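Local coordinates for protein alpha-galactosidase (Lactobacillus brevis, PDB 3MI6) that probably hydrolyses alpha-galactosides, releasing their terminal, non-reducing alpha-D-galactose units, at residues D[693-698]-D[732-737]. Residues are numbered along the deposited sequence; the frame is centred on the assembly and turned at random.
Sequences YQINDD and FVVTAI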
# COMPACT_ATOMS: atom_id res chain seq x y z
N TYR D 693 -37.18 -0.00 16.20
CA TYR D 693 -36.96 1.44 16.17
C TYR D 693 -37.66 2.11 15.00
O TYR D 693 -38.10 1.44 14.06
CB TYR D 693 -35.48 1.77 16.02
CG TYR D 693 -34.53 1.23 17.07
CD1 TYR D 693 -34.16 2.00 18.16
CD2 TYR D 693 -33.95 -0.02 16.92
CE1 TYR D 693 -33.27 1.53 19.10
CE2 TYR D 693 -33.06 -0.50 17.86
CZ TYR D 693 -32.71 0.28 18.95
OH TYR D 693 -31.82 -0.19 19.89
N GLN D 694 -37.76 3.43 15.07
CA GLN D 694 -38.25 4.25 13.96
C GLN D 694 -37.29 5.40 13.76
O GLN D 694 -36.64 5.88 14.72
CB GLN D 694 -39.65 4.79 14.22
CG GLN D 694 -40.69 3.71 14.37
CD GLN D 694 -42.14 4.19 14.22
OE1 GLN D 694 -42.57 5.14 14.88
NE2 GLN D 694 -42.90 3.50 13.35
N ILE D 695 -37.21 5.86 12.52
CA ILE D 695 -36.25 6.87 12.16
C ILE D 695 -36.81 8.06 11.45
O ILE D 695 -37.39 7.94 10.39
CB ILE D 695 -35.29 6.33 11.11
CG1 ILE D 695 -34.62 5.08 11.68
CG2 ILE D 695 -34.33 7.45 10.68
CD1 ILE D 695 -33.78 4.38 10.72
N ASN D 696 -36.77 9.17 12.15
CA ASN D 696 -37.31 10.43 11.71
C ASN D 696 -38.75 10.15 11.42
O ASN D 696 -39.36 9.41 12.11
CB ASN D 696 -36.60 10.95 10.48
CG ASN D 696 -35.12 11.06 10.66
OD1 ASN D 696 -34.65 11.30 11.71
ND2 ASN D 696 -34.40 10.89 9.62
N ASP D 697 -39.29 10.73 10.38
CA ASP D 697 -40.72 10.64 10.11
C ASP D 697 -41.07 9.44 9.22
O ASP D 697 -42.20 9.34 8.73
CB ASP D 697 -41.19 11.94 9.46
CG ASP D 697 -40.39 12.30 8.21
OD1 ASP D 697 -39.38 11.62 7.91
OD2 ASP D 697 -40.79 13.27 7.51
N ASP D 698 -40.11 8.55 8.95
CA ASP D 698 -40.35 7.32 8.21
C ASP D 698 -41.24 6.42 9.06
O ASP D 698 -40.91 6.11 10.21
CB ASP D 698 -39.02 6.63 7.87
CG ASP D 698 -39.19 5.22 7.36
OD1 ASP D 698 -40.34 4.76 7.22
OD2 ASP D 698 -38.15 4.57 7.10
N PHE D 732 -30.37 11.71 11.53
CA PHE D 732 -31.20 10.55 11.76
C PHE D 732 -31.53 10.40 13.25
O PHE D 732 -30.72 9.89 14.02
CB PHE D 732 -30.45 9.31 11.30
CG PHE D 732 -30.11 9.30 9.85
CD1 PHE D 732 -31.06 8.95 8.90
CD2 PHE D 732 -28.83 9.61 9.41
CE1 PHE D 732 -30.74 8.93 7.56
CE2 PHE D 732 -28.51 9.59 8.06
CZ PHE D 732 -29.46 9.26 7.14
N VAL D 733 -32.73 10.83 13.64
CA VAL D 733 -33.20 10.65 15.01
C VAL D 733 -33.85 9.27 15.20
O VAL D 733 -34.88 8.97 14.58
CB VAL D 733 -34.22 11.72 15.38
CG1 VAL D 733 -34.68 11.57 16.81
CG2 VAL D 733 -33.64 13.11 15.13
N VAL D 734 -33.26 8.45 16.05
CA VAL D 734 -33.71 7.07 16.21
C VAL D 734 -34.47 6.89 17.51
O VAL D 734 -33.92 7.09 18.59
CB VAL D 734 -32.52 6.10 16.20
CG1 VAL D 734 -33.00 4.67 16.38
CG2 VAL D 734 -31.75 6.23 14.90
N THR D 735 -35.73 6.50 17.41
CA THR D 735 -36.57 6.30 18.59
C THR D 735 -36.97 4.84 18.70
O THR D 735 -37.44 4.23 17.74
CB THR D 735 -37.89 7.11 18.52
OG1 THR D 735 -37.61 8.50 18.38
CG2 THR D 735 -38.73 6.89 19.78
N ALA D 736 -36.82 4.29 19.90
CA ALA D 736 -37.33 2.95 20.19
C ALA D 736 -38.87 2.91 20.26
O ALA D 736 -39.51 3.78 20.87
CB ALA D 736 -36.70 2.41 21.48
N ILE D 737 -39.44 1.91 19.61
CA ILE D 737 -40.85 1.62 19.77
C ILE D 737 -41.03 0.74 21.01
O ILE D 737 -40.54 -0.39 21.06
CB ILE D 737 -41.46 0.92 18.52
CG1 ILE D 737 -41.52 1.89 17.34
CG2 ILE D 737 -42.88 0.43 18.79
CD1 ILE D 737 -42.65 1.57 16.34
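The side-chain amide of N696 bridges to strand 728-736 through both of its polar atoms: OD1 accepts V733 N at 2.8 Å, with the donor tilted 20° from the carbonyl plane, and ND2 donates to L731 O. N696 N also bonds V733 O, so backbone and side chain together continue the strand-to-strand hydrogen bonding one residue beyond the last bridge, at the second position of the type II' turn I695-D698. The ladder, its short strand segments running at 154° to each other, belongs to the antiparallel sheet of the family 36 C-terminal domain, where 728-736 lies between 692-695 and 663-670. Between the two segments, Q694 and T735 are the hydrogen-bonded pair: Q694 N to T735 O is 2.8 Å and the return bond, T735 N to Q694 O, is nearly straight at 171°. The flanking pairs, Y693 with A736 and I695 with V734, are non-hydrogen-bonded and share one buried face. There V734 CG1 approaches Y693 CD1 obliquely at 3.4 Å, while the phenol OH is bonded to Q661 O and R688 N. I695 CG2 meets F732 CD1 at the ring edge, 4.0 Å away. On the face of Q694 and T735, the extended glutamine chain lays CD against I737 CD1 at 3.4 Å.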